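Local coordinates for redox-sensing transcriptional repressor rex (PDB 3WG9), which probably represses transcription as a homodimer, binding DNA through a winged helix and sensing the NADH/NAD(+) balance through a Rossmann fold, at residues 19-22 against 23-26; 64-68 against 69-73. One frame throughout, in Å; residues are numbered along the deposited sequence.

Contact 1: residues 19-22 against 23-26; sequences HRYL and EELL
L25 packs back on Y21 and L22, one turn earlier in helix 9-27 of the winged-helix DNA-binding domain. L25 CB lies 3.7 Å from L22 O. CG stands beside the backbone N (chi1 -59°), which brings the leucine back over the preceding turn. From there L25 CG sits over one face of the Y21 ring, offset toward the rim, 4.1 Å from Y21 CZ. The two methyls then part. L25 CD1 meets Y21 CE2 at 3.9 Å and also reaches L22 CD2 at 4.2 Å. L25 CD2 lies 3.6 Å from Y21 OH. With an alanine here, this face of the Y21 ring would probably lose its cover and the ring be freer to turn. E24 OE1 comes to the same ring from its edge. Y21 and L25 both also pack on I33, so the pair joins the helix to strand 32-33. Along the backbone, L25 N donates to Y21 O and L26 N to L22 O, the second bond being 2.8 Å. R20 turns outward to a salt bridge with D197 of the second subunit. E24 is a zinc-binding residue of this protein, though none is bound in this chain. On the far flank, H19 NE2 is hydrogen-bonded to T76 OG1. H19 CE1 merely lies 3.7 Å from E23 OE2, with ring and carboxylate planes 76° apart, and that oxygen is hydrogen-bonded to Y72 OH.

Contact 2: residues 64-68 against 69-73; sequences YGYNV and EELYN
Y66 and L71 meet where short strand 66-67 runs directly into helix 68-78 in the winged-helix domain. L71 CD2 lies over one face of the Y66 ring in a CH-pi contact, 4.2 Å from the centroid. L71 CD2 is nearer the root of the ring, with Y66 CG at 3.7 Å. L38 and L53 also pack on Y66, which places the contact against helices 35-42 and 46-54. N67 follows as the N-cap. With CG anti to the backbone N (chi1 -179°), its amide swings forward over the first turn. N67 OD1 accepts from E70 N at 2.9 Å, with the donor in the carbonyl plane and an N-H...O angle of 151°. E70 CG sits close to N67 OD1 as well, at 3.2 Å, and the amide and carboxylate planes are 68° apart. N67 O takes L71 N at 3.0 Å. V68 then starts the helix proper: its O accepts from Y72 N, and its side chain packs on L22. N67 thus gives a first-turn N-H a side-chain acceptor before the regular bonds begin. E69 and E70, in the first turn, are acidic, and their negative charge would probably suit the helix dipole.

The two contacts lie in series along the chain and neither encloses the other. Contact 1 comes first, about two turns near the end of helix 9-27. The chain then passes through strand 32-33, helix 35-42 and helix 46-54. It returns as strand 66-67, antiparallel to 32-33, and contact 2 turns it into helix 68-78. Each contact closes only a local turn. The longer loop is closed between them, where their centres are 10 Å apart. L22 CD1 packs on L71 CG, and L26 CD1 packs on E69 CB at 3.7 Å. Together they tie the first and last helices of the winged-helix domain.

Contact 1: residues 19-22 against 23-26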
loop_
_atom_site.group_PDB
_atom_site.type_symbol
_atom_site.label_atom_id
_atom_site.label_comp_id
_atom_site.label_asym_id
_atom_site.label_seq_id
_atom_site.Cartn_x
_atom_site.Cartn_y
_atom_site.Cartn_z
ATOM N N HIS B 19 -14.025 -0.295 -6.130
ATOM C CA HIS B 19 -14.303 -1.747 -6.199
ATOM C C HIS B 19 -14.350 -2.336 -4.766
ATOM O O HIS B 19 -15.223 -3.126 -4.391
ATOM C CB HIS B 19 -13.132 -2.387 -6.987
ATOM C CG HIS B 19 -13.284 -3.849 -7.244
ATOM N ND1 HIS B 19 -12.692 -4.817 -6.450
ATOM C CD2 HIS B 19 -13.959 -4.515 -8.210
ATOM C CE1 HIS B 19 -12.985 -6.015 -6.927
ATOM N NE2 HIS B 19 -13.757 -5.861 -7.993
ATOM N N ARG B 20 -13.384 -1.972 -3.951
ATOM C CA ARG B 20 -13.285 -2.513 -2.583
ATOM C C ARG B 20 -14.482 -2.080 -1.689
ATOM O O ARG B 20 -14.986 -2.841 -0.874
ATOM C CB ARG B 20 -11.971 -1.962 -1.964
ATOM C CG ARG B 20 -11.589 -2.539 -0.557
ATOM C CD ARG B 20 -10.085 -2.310 -0.202
ATOM N NE ARG B 20 -9.578 -0.992 -0.559
ATOM C CZ ARG B 20 -9.780 0.126 0.145
ATOM N NH1 ARG B 20 -10.526 0.073 1.236
ATOM N NH2 ARG B 20 -9.274 1.316 -0.231
ATOM N N TYR B 21 -14.914 -0.838 -1.819
ATOM C CA TYR B 21 -16.057 -0.353 -1.069
ATOM C C TYR B 21 -17.379 -1.025 -1.509
ATOM O O TYR B 21 -18.135 -1.462 -0.636
ATOM C CB TYR B 21 -16.171 1.170 -1.086
ATOM C CG TYR B 21 -17.359 1.676 -0.303
ATOM C CD1 TYR B 21 -17.530 1.312 1.036
ATOM C CD2 TYR B 21 -18.316 2.499 -0.887
ATOM C CE1 TYR B 21 -18.612 1.730 1.779
ATOM C CE2 TYR B 21 -19.424 2.944 -0.133
ATOM C CZ TYR B 21 -19.555 2.552 1.201
ATOM O OH TYR B 21 -20.613 2.966 1.984
ATOM N N LEU B 22 -17.619 -1.139 -2.819
ATOM C CA LEU B 22 -18.728 -1.908 -3.402
ATOM C C LEU B 22 -18.757 -3.397 -3.030
ATOM O O LEU B 22 -19.837 -4.005 -2.890
ATOM C CB LEU B 22 -18.715 -1.782 -4.923
ATOM C CG LEU B 22 -19.330 -0.434 -5.341
ATOM C CD1 LEU B 22 -18.814 0.003 -6.698
ATOM C CD2 LEU B 22 -20.850 -0.485 -5.324
ATOM N N GLU B 23 -17.578 -4.009 -2.949
ATOM C CA GLU B 23 -17.469 -5.384 -2.497
ATOM C C GLU B 23 -18.054 -5.552 -1.088
ATOM O O GLU B 23 -18.809 -6.486 -0.820
ATOM C CB GLU B 23 -16.000 -5.844 -2.580
ATOM C CG GLU B 23 -15.803 -7.319 -2.354
ATOM C CD GLU B 23 -14.341 -7.712 -2.633
ATOM O OE1 GLU B 23 -13.556 -7.797 -1.668
ATOM O OE2 GLU B 23 -13.957 -7.849 -3.805
ATOM N N GLU B 24 -17.760 -4.612 -0.199
ATOM C CA GLU B 24 -18.237 -4.663 1.169
ATOM C C GLU B 24 -19.758 -4.516 1.221
ATOM O O GLU B 24 -20.424 -5.285 1.907
ATOM C CB GLU B 24 -17.534 -3.588 1.979
ATOM C CG GLU B 24 -17.992 -3.402 3.437
ATOM C CD GLU B 24 -17.263 -2.222 4.087
ATOM O OE1 GLU B 24 -17.915 -1.331 4.687
ATOM O OE2 GLU B 24 -16.023 -2.149 3.932
ATOM N N LEU B 25 -20.302 -3.586 0.442
ATOM C CA LEU B 25 -21.748 -3.406 0.306
ATOM C C LEU B 25 -22.412 -4.636 -0.311
ATOM O O LEU B 25 -23.495 -5.041 0.106
ATOM C CB LEU B 25 -22.069 -2.159 -0.544
ATOM C CG LEU B 25 -21.626 -0.730 -0.198
ATOM C CD1 LEU B 25 -21.982 0.209 -1.344
ATOM C CD2 LEU B 25 -22.213 -0.193 1.110
ATOM N N LEU B 26 -21.785 -5.217 -1.321
ATOM C CA LEU B 26 -22.323 -6.397 -1.945
ATOM C C LEU B 26 -22.342 -7.569 -0.950
ATOM O O LEU B 26 -23.310 -8.333 -0.903
ATOM C CB LEU B 26 -21.554 -6.746 -3.222
ATOM C CG LEU B 26 -22.045 -7.980 -3.970
ATOM C CD1 LEU B 26 -23.379 -7.769 -4.712
ATOM C CD2 LEU B 26 -20.939 -8.428 -4.910
#

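Contact 2: residues 64-68 against 69-73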
loop_
_atom_site.group_PDB
_atom_site.type_symbol
_atom_site.label_atom_id
_atom_site.label_comp_id
_atom_site.label_asym_id
_atom_site.label_seq_id
_atom_site.Cartn_x
_atom_site.Cartn_y
_atom_site.Cartn_z
ATOM N N TYR B 64 -30.844 7.900 -10.519
ATOM C CA TYR B 64 -29.674 8.349 -9.780
ATOM C C TYR B 64 -29.132 7.333 -8.777
ATOM O O TYR B 64 -29.853 6.438 -8.295
ATOM C CB TYR B 64 -29.883 9.748 -9.195
ATOM C CG TYR B 64 -30.207 10.751 -10.290
ATOM C CD1 TYR B 64 -29.549 10.692 -11.531
ATOM C CD2 TYR B 64 -31.177 11.735 -10.106
ATOM C CE1 TYR B 64 -29.866 11.586 -12.558
ATOM C CE2 TYR B 64 -31.487 12.645 -11.123
ATOM C CZ TYR B 64 -30.831 12.567 -12.347
ATOM O OH TYR B 64 -31.140 13.471 -13.351
ATOM N N GLY B 65 -27.838 7.440 -8.512
ATOM C CA GLY B 65 -27.175 6.395 -7.733
ATOM C C GLY B 65 -27.025 5.137 -8.561
ATOM O O GLY B 65 -27.316 5.110 -9.758
ATOM N N TYR B 66 -26.616 4.064 -7.894
ATOM C CA TYR B 66 -26.075 2.913 -8.578
ATOM C C TYR B 66 -26.626 1.625 -7.988
ATOM O O TYR B 66 -26.763 1.493 -6.772
ATOM C CB TYR B 66 -24.541 2.912 -8.384
ATOM C CG TYR B 66 -23.847 4.144 -8.950
ATOM C CD1 TYR B 66 -23.556 4.229 -10.303
ATOM C CD2 TYR B 66 -23.531 5.231 -8.130
ATOM C CE1 TYR B 66 -22.926 5.343 -10.807
ATOM C CE2 TYR B 66 -22.865 6.339 -8.636
ATOM C CZ TYR B 66 -22.603 6.388 -9.979
ATOM O OH TYR B 66 -22.046 7.521 -10.526
ATOM N N ASN B 67 -26.823 0.646 -8.845
ATOM C CA ASN B 67 -26.975 -0.724 -8.395
ATOM C C ASN B 67 -25.585 -1.259 -7.994
ATOM O O ASN B 67 -24.624 -1.195 -8.772
ATOM C CB ASN B 67 -27.577 -1.589 -9.524
ATOM C CG ASN B 67 -27.776 -3.021 -9.104
ATOM O OD1 ASN B 67 -26.879 -3.840 -9.240
ATOM N ND2 ASN B 67 -28.971 -3.343 -8.581
ATOM N N VAL B 68 -25.490 -1.733 -6.762
ATOM C CA VAL B 68 -24.233 -2.179 -6.188
ATOM C C VAL B 68 -23.643 -3.318 -6.989
ATOM O O VAL B 68 -22.473 -3.264 -7.376
ATOM C CB VAL B 68 -24.437 -2.603 -4.729
ATOM C CG1 VAL B 68 -23.235 -3.387 -4.209
ATOM C CG2 VAL B 68 -24.731 -1.400 -3.867
ATOM N N GLU B 69 -24.434 -4.361 -7.246
ATOM C CA GLU B 69 -23.885 -5.558 -7.862
ATOM C C GLU B 69 -23.402 -5.246 -9.272
ATOM O O GLU B 69 -22.393 -5.790 -9.725
ATOM C CB GLU B 69 -24.908 -6.705 -7.894
ATOM C CG GLU B 69 -24.353 -8.032 -8.446
ATOM C CD GLU B 69 -25.426 -9.130 -8.434
ATOM O OE1 GLU B 69 -26.076 -9.300 -7.372
ATOM O OE2 GLU B 69 -25.684 -9.769 -9.491
ATOM N N GLU B 70 -24.135 -4.399 -9.992
ATOM C CA GLU B 70 -23.774 -4.124 -11.388
ATOM C C GLU B 70 -22.551 -3.206 -11.463
ATOM O O GLU B 70 -21.726 -3.342 -12.367
ATOM C CB GLU B 70 -24.945 -3.468 -12.139
ATOM C CG GLU B 70 -26.127 -4.414 -12.272
ATOM C CD GLU B 70 -27.209 -3.922 -13.242
ATOM O OE1 GLU B 70 -27.475 -2.699 -13.272
ATOM O OE2 GLU B 70 -27.786 -4.780 -13.968
ATOM N N LEU B 71 -22.485 -2.240 -10.556
ATOM C CA LEU B 71 -21.335 -1.334 -10.541
ATOM C C LEU B 71 -20.121 -2.171 -10.150
ATOM O O LEU B 71 -19.050 -2.097 -10.804
ATOM C CB LEU B 71 -21.562 -0.122 -9.646
ATOM C CG LEU B 71 -20.394 0.854 -9.412
ATOM C CD1 LEU B 71 -19.723 1.237 -10.728
ATOM C CD2 LEU B 71 -20.784 2.042 -8.580
ATOM N N TYR B 72 -20.299 -2.972 -9.107
ATOM C CA TYR B 72 -19.216 -3.850 -8.679
ATOM C C TYR B 72 -18.700 -4.718 -9.826
ATOM O O TYR B 72 -17.477 -4.811 -10.052
ATOM C CB TYR B 72 -19.637 -4.728 -7.496
ATOM C CG TYR B 72 -18.568 -5.700 -7.103
ATOM C CD1 TYR B 72 -17.466 -5.261 -6.349
ATOM C CD2 TYR B 72 -18.617 -7.041 -7.513
ATOM C CE1 TYR B 72 -16.459 -6.141 -5.982
ATOM C CE2 TYR B 72 -17.580 -7.938 -7.148
ATOM C CZ TYR B 72 -16.532 -7.463 -6.365
ATOM O OH TYR B 72 -15.490 -8.277 -5.973
ATOM N N ASN B 73 -19.613 -5.376 -10.544
ATOM C CA ASN B 73 -19.196 -6.242 -11.639
ATOM C C ASN B 73 -18.524 -5.471 -12.775
ATOM O O ASN B 73 -17.571 -5.973 -13.381
ATOM C CB ASN B 73 -20.354 -7.122 -12.168
ATOM C CG ASN B 73 -20.790 -8.183 -11.168
ATOM O OD1 ASN B 73 -20.019 -8.625 -10.326
ATOM N ND2 ASN B 73 -22.045 -8.596 -11.260
#